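Local coordinates for citryl-spermidine/3,4-dihydroxybenzoyl-citryl-spermidine:spermidine ligase (Bacillus anthracis, PDB 3TO3), which catalyses the ATP-dependent condensation of spermidine with citryl-spermidine intermediates in the biosynthesis of the siderophore petrobactin, at residues B[564-569]-B[585-590]; B[274-279]-B[289-294]. One frame throughout, in Å; residues are numbered along the deposited sequence.

Contact 1: residues B[564-569]-B[585-590]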
loop_
_atom_site.group_PDB
_atom_site.type_symbol
_atom_site.label_atom_id
_atom_site.label_comp_id
_atom_site.label_asym_id
_atom_site.label_seq_id
_atom_site.Cartn_x
_atom_site.Cartn_y
_atom_site.Cartn_z
ATOM N N THR B 564 -37.765 -12.257 -20.625
ATOM C CA THR B 564 -37.869 -13.311 -19.602
ATOM C C THR B 564 -38.273 -12.693 -18.254
ATOM O O THR B 564 -37.897 -11.546 -17.928
ATOM C CB THR B 564 -36.568 -14.121 -19.435
ATOM O OG1 THR B 564 -36.837 -15.322 -18.700
ATOM C CG2 THR B 564 -35.526 -13.303 -18.690
ATOM N N PRO B 565 -39.075 -13.435 -17.486
ATOM C CA PRO B 565 -39.628 -12.972 -16.206
ATOM C C PRO B 565 -38.540 -12.655 -15.192
ATOM O O PRO B 565 -38.605 -11.626 -14.523
ATOM C CB PRO B 565 -40.452 -14.167 -15.725
ATOM C CG PRO B 565 -40.835 -14.895 -17.008
ATOM C CD PRO B 565 -39.633 -14.728 -17.910
ATOM N N THR B 566 -37.552 -13.535 -15.090
ATOM C CA THR B 566 -36.470 -13.359 -14.138
ATOM C C THR B 566 -35.161 -13.698 -14.836
ATOM O O THR B 566 -35.154 -14.437 -15.822
ATOM C CB THR B 566 -36.639 -14.275 -12.903
ATOM O OG1 THR B 566 -36.491 -15.625 -13.306
ATOM C CG2 THR B 566 -38.039 -14.134 -12.267
ATOM N N PHE B 567 -34.060 -13.124 -14.356
ATOM C CA PHE B 567 -32.748 -13.535 -14.822
ATOM C C PHE B 567 -31.714 -13.324 -13.728
ATOM O O PHE B 567 -32.026 -12.766 -12.673
ATOM C CB PHE B 567 -32.334 -12.753 -16.059
ATOM C CG PHE B 567 -31.847 -11.378 -15.750
ATOM C CD1 PHE B 567 -30.493 -11.104 -15.708
ATOM C CD2 PHE B 567 -32.743 -10.363 -15.488
ATOM C CE1 PHE B 567 -30.037 -9.827 -15.408
ATOM C CE2 PHE B 567 -32.301 -9.088 -15.196
ATOM C CZ PHE B 567 -30.941 -8.825 -15.154
ATOM N N TYR B 568 -30.482 -13.741 -14.017
ATOM C CA TYR B 568 -29.395 -13.758 -13.042
ATOM C C TYR B 568 -28.470 -12.579 -13.257
ATOM O O TYR B 568 -27.773 -12.506 -14.248
ATOM C CB TYR B 568 -28.609 -15.079 -13.114
ATOM C CG TYR B 568 -29.283 -16.218 -12.373
ATOM C CD1 TYR B 568 -30.011 -15.971 -11.218
ATOM C CD2 TYR B 568 -29.208 -17.538 -12.827
ATOM C CE1 TYR B 568 -30.649 -16.996 -10.517
ATOM C CE2 TYR B 568 -29.844 -18.584 -12.124
ATOM C CZ TYR B 568 -30.572 -18.293 -10.966
ATOM O OH TYR B 568 -31.220 -19.280 -10.238
ATOM N N ALA B 569 -28.502 -11.653 -12.308
ATOM C CA ALA B 569 -27.624 -10.488 -12.260
ATOM C C ALA B 569 -26.370 -10.716 -11.372
ATOM O O ALA B 569 -26.432 -11.367 -10.340
ATOM C CB ALA B 569 -28.397 -9.329 -11.734
ATOM N N VAL B 585 -24.036 -14.651 -8.552
ATOM C CA VAL B 585 -25.174 -14.269 -9.341
ATOM C C VAL B 585 -26.430 -14.329 -8.463
ATOM O O VAL B 585 -26.507 -15.131 -7.542
ATOM C CB VAL B 585 -25.243 -15.258 -10.508
ATOM C CG1 VAL B 585 -26.525 -16.077 -10.466
ATOM C CG2 VAL B 585 -24.987 -14.554 -11.838
ATOM N N HIS B 586 -27.398 -13.457 -8.682
ATOM C CA HIS B 586 -28.656 -13.619 -7.956
ATOM C C HIS B 586 -29.841 -13.298 -8.854
ATOM O O HIS B 586 -29.713 -12.540 -9.808
ATOM C CB HIS B 586 -28.702 -12.825 -6.643
ATOM C CG HIS B 586 -28.801 -11.335 -6.823
ATOM N ND1 HIS B 586 -29.839 -10.589 -6.306
ATOM C CD2 HIS B 586 -27.976 -10.454 -7.433
ATOM C CE1 HIS B 586 -29.642 -9.313 -6.590
ATOM N NE2 HIS B 586 -28.524 -9.207 -7.281
ATOM N N GLU B 587 -30.981 -13.911 -8.561
ATOM C CA GLU B 587 -32.131 -13.821 -9.414
ATOM C C GLU B 587 -32.940 -12.576 -9.107
ATOM O O GLU B 587 -33.265 -12.316 -7.952
ATOM C CB GLU B 587 -33.002 -15.044 -9.227
ATOM C CG GLU B 587 -34.131 -15.131 -10.242
ATOM C CD GLU B 587 -35.135 -16.191 -9.880
ATOM O OE1 GLU B 587 -35.026 -16.718 -8.759
ATOM O OE2 GLU B 587 -36.032 -16.492 -10.696
ATOM N N VAL B 588 -33.256 -11.812 -10.147
ATOM C CA VAL B 588 -33.990 -10.558 -9.996
ATOM C C VAL B 588 -35.166 -10.503 -10.969
ATOM O O VAL B 588 -35.122 -11.107 -12.031
ATOM C CB VAL B 588 -33.077 -9.344 -10.240
ATOM C CG1 VAL B 588 -31.911 -9.337 -9.248
ATOM C CG2 VAL B 588 -32.567 -9.335 -11.677
ATOM N N PRO B 589 -36.239 -9.792 -10.603
ATOM C CA PRO B 589 -37.343 -9.749 -11.567
ATOM C C PRO B 589 -36.985 -8.821 -12.731
ATOM O O PRO B 589 -36.147 -7.912 -12.627
ATOM C CB PRO B 589 -38.507 -9.201 -10.740
ATOM C CG PRO B 589 -37.828 -8.258 -9.763
ATOM C CD PRO B 589 -36.479 -8.921 -9.438
ATOM N N ASN B 590 -37.600 -9.073 -13.873
ATOM C CA ASN B 590 -37.311 -8.280 -15.062
ATOM C C ASN B 590 -38.491 -7.349 -15.399
ATOM O O ASN B 590 -39.579 -7.815 -15.748
ATOM C CB ASN B 590 -36.992 -9.219 -16.214
ATOM C CG ASN B 590 -36.813 -8.494 -17.529
ATOM O OD1 ASN B 590 -36.664 -7.271 -17.567
ATOM N ND2 ASN B 590 -36.849 -9.249 -18.624
#
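The ring of Y568 lies against V585, whose CG1 sits over one ring face 3.8 Å from the ring centroid in a CH-pi contact. Around the same ring, E587 brings its CB to 3.3 Å from Y568 CE1. E587 then runs on extended, with CG anti to the backbone N (chi1 -171°), and this carries OE2 along the strand to the hydroxyl of T566. T566 OG1 donates to the anti lone pair of E587 OE2 at 2.8 Å. F567, A569 and V588 lie on the other face of the pair, where F567 and A569 reach L509 and L514 of helix 502-528; here V588 CG2 approaches F567 CE2 at 3.5 Å. Paired backbone bonds join F567 with V588 and A569 with H586. At the far end, N590 ND2 donates to T564 O at 2.6 Å, in the carbonyl plane, and also to L562 O, while N590 OD1 accepts from the backbone N of L592. One amide thus ties the approach to strand 566-570 to the start of helix 591-600. The whole is a two-stranded antiparallel sheet with one face packed on a helix, ending in an asparagine N-cap.

Contact 2: residues B[274-279]-B[289-294]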
loop_
_atom_site.group_PDB
_atom_site.type_symbol
_atom_site.label_atom_id
_atom_site.label_comp_id
_atom_site.label_asym_id
_atom_site.label_seq_id
_atom_site.Cartn_x
_atom_site.Cartn_y
_atom_site.Cartn_z
ATOM N N SER B 274 5.666 15.450 -22.335
ATOM C CA SER B 274 4.974 15.799 -23.571
ATOM C C SER B 274 4.928 17.312 -23.761
ATOM O O SER B 274 4.997 18.058 -22.789
ATOM C CB SER B 274 3.567 15.208 -23.601
ATOM O OG SER B 274 2.872 15.503 -22.417
ATOM N N ALA B 275 4.849 17.766 -25.013
ATOM C CA ALA B 275 4.689 19.193 -25.284
ATOM C C ALA B 275 3.302 19.634 -24.831
ATOM O O ALA B 275 3.135 20.689 -24.239
ATOM C CB ALA B 275 4.872 19.509 -26.823
ATOM N N ASP B 276 2.300 18.820 -25.145
ATOM C CA ASP B 276 0.914 19.146 -24.815
ATOM C C ASP B 276 0.555 18.851 -23.348
ATOM O O ASP B 276 1.158 17.988 -22.690
ATOM C CB ASP B 276 -0.058 18.424 -25.775
ATOM C CG ASP B 276 0.113 18.878 -27.248
ATOM O OD1 ASP B 276 0.816 19.885 -27.505
ATOM O OD2 ASP B 276 -0.470 18.236 -28.151
ATOM N N ASP B 277 -0.438 19.577 -22.861
ATOM C CA ASP B 277 -1.029 19.342 -21.555
ATOM C C ASP B 277 -2.216 18.383 -21.684
ATOM O O ASP B 277 -2.947 18.397 -22.670
ATOM C CB ASP B 277 -1.514 20.662 -20.963
ATOM C CG ASP B 277 -0.374 21.545 -20.516
ATOM O OD1 ASP B 277 0.640 21.009 -20.039
ATOM O OD2 ASP B 277 -0.478 22.775 -20.655
ATOM N N TYR B 278 -2.390 17.543 -20.683
ATOM C CA TYR B 278 -3.494 16.617 -20.674
ATOM C C TYR B 278 -4.301 16.819 -19.415
ATOM O O TYR B 278 -3.862 17.445 -18.440
ATOM C CB TYR B 278 -3.011 15.166 -20.783
ATOM C CG TYR B 278 -2.508 14.798 -22.163
ATOM C CD1 TYR B 278 -3.285 14.046 -23.024
ATOM C CD2 TYR B 278 -1.252 15.223 -22.611
ATOM C CE1 TYR B 278 -2.834 13.718 -24.293
ATOM C CE2 TYR B 278 -0.789 14.896 -23.871
ATOM C CZ TYR B 278 -1.591 14.148 -24.709
ATOM O OH TYR B 278 -1.149 13.817 -25.966
ATOM N N CYS B 279 -5.502 16.290 -19.441
ATOM C CA CYS B 279 -6.382 16.428 -18.313
ATOM C C CYS B 279 -7.174 15.124 -18.178
ATOM O O CYS B 279 -7.628 14.578 -19.179
ATOM C CB CYS B 279 -7.297 17.597 -18.608
ATOM S SG CYS B 279 -8.408 17.949 -17.319
ATOM N N ASN B 289 -6.269 15.495 -24.548
ATOM C CA ASN B 289 -5.273 16.483 -24.843
ATOM C C ASN B 289 -5.968 17.838 -24.728
ATOM O O ASN B 289 -6.926 18.116 -25.445
ATOM C CB ASN B 289 -4.764 16.205 -26.256
ATOM C CG ASN B 289 -3.633 17.099 -26.655
ATOM O OD1 ASN B 289 -3.677 18.295 -26.418
ATOM N ND2 ASN B 289 -2.609 16.524 -27.279
ATOM N N VAL B 290 -5.513 18.668 -23.795
ATOM C CA VAL B 290 -6.176 19.948 -23.523
ATOM C C VAL B 290 -5.763 21.006 -24.544
ATOM O O VAL B 290 -6.535 21.887 -24.913
ATOM C CB VAL B 290 -5.810 20.501 -22.134
ATOM C CG1 VAL B 290 -6.482 21.819 -21.920
ATOM C CG2 VAL B 290 -6.232 19.558 -21.059
ATOM N N THR B 291 -4.513 20.910 -24.961
ATOM C CA THR B 291 -3.890 21.847 -25.865
ATOM C C THR B 291 -4.456 21.681 -27.267
ATOM O O THR B 291 -4.637 22.659 -27.986
ATOM C CB THR B 291 -2.377 21.579 -25.918
ATOM O OG1 THR B 291 -1.828 21.628 -24.588
ATOM C CG2 THR B 291 -1.682 22.599 -26.806
ATOM N N ASN B 292 -4.727 20.439 -27.656
ATOM C CA ASN B 292 -5.239 20.148 -28.994
ATOM C C ASN B 292 -6.385 19.123 -28.957
ATOM O O ASN B 292 -6.169 17.922 -29.125
ATOM C CB ASN B 292 -4.107 19.668 -29.920
ATOM C CG ASN B 292 -3.026 20.731 -30.146
ATOM O OD1 ASN B 292 -1.884 20.576 -29.707
ATOM N ND2 ASN B 292 -3.379 21.801 -30.846
ATOM N N PRO B 293 -7.611 19.602 -28.735
ATOM C CA PRO B 293 -8.773 18.739 -28.466
ATOM C C PRO B 293 -9.070 17.704 -29.549
ATOM O O PRO B 293 -9.704 16.693 -29.248
ATOM C CB PRO B 293 -9.922 19.728 -28.331
ATOM C CG PRO B 293 -9.244 21.026 -27.897
ATOM C CD PRO B 293 -7.936 21.036 -28.628
ATOM N N LYS B 294 -8.611 17.911 -30.778
ATOM C CA LYS B 294 -8.862 16.901 -31.817
ATOM C C LYS B 294 -7.899 15.712 -31.709
ATOM O O LYS B 294 -8.153 14.634 -32.238
ATOM C CB LYS B 294 -8.787 17.504 -33.220
ATOM C CG LYS B 294 -9.672 18.731 -33.435
ATOM C CD LYS B 294 -11.143 18.369 -33.480
ATOM C CE LYS B 294 -11.945 19.397 -34.301
ATOM N NZ LYS B 294 -11.793 19.245 -35.786
HETATM O O HOH W 1 -3.028 13.368 -27.711
#
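The mouth of an antiparallel strand pair, where 278-280 meets 286-289 in the large mixed sheet of the IucA/IucC region, is tied together here by the loop residues that flank it. Y278 and N289 form a non-hydrogen-bonded pair, and N289 lies over one face of the Y278 ring, its CA 4.0 Å from the ring centroid and off-centre. With CG anti to its backbone N (chi1 -175°), N289 reaches along the ring toward the phenol end, its amide plane turned 50° from the ring. There a water accepts from both Y278 OH, at 2.6 Å, and N289 ND2. The same ND2 makes an almost straight bond (175°) to D276 OD2 at 2.9 Å, meeting the carboxylate on its anti side; D276 OD2 also forms a salt bridge with R295, so this oxygen is shared between an amide and a guanidinium group. The other end of the N289 amide turns back on its own loop: OD1 accepts from the backbone N of N292, which sits above the carbonyl plane. Alongside, the backbone N of D277 donates to T291 OG1 at 3.0 Å, and D277 O takes the backbone N of V290 at 2.8 Å. The D277 carboxylate faces elsewhere, to a salt bridge with K190. V290, just past the end of strand 286-289, turns its CG2 back onto C279 CB at 3.3 Å. N289 therefore uses both ends of its amide, ND2 to hold the neighbouring segment and OD1 to shape the chain that leads on to strand 297-306. An asparagine closing a strand in this way, its side-chain oxygen bonded to the backbone N three residues on, is an Asx motif at the end of an antiparallel hairpin.

Contact 2 comes first along the chain and closes long before contact 1 opens. Their centres lie about 45 Å apart, with nearest atoms about 32 Å from each other, on opposite sides of the chain's centre. They have no strand in common: 274-279 with 289-294 belongs to the large mixed beta-sheet of the IucA/IucC region, through strands 278-280 and 286-289, whereas 564-569 with 585-590 forms a separate two-stranded antiparallel ladder near the C-terminus, leading into helix 591-600. Contact 2 lies on the side of the ATP site without reaching it: the side chain of Y278 is about 14 Å from the bound ATP and about 10 Å from that of K299. Contact 1 is structural packing away from the known sites.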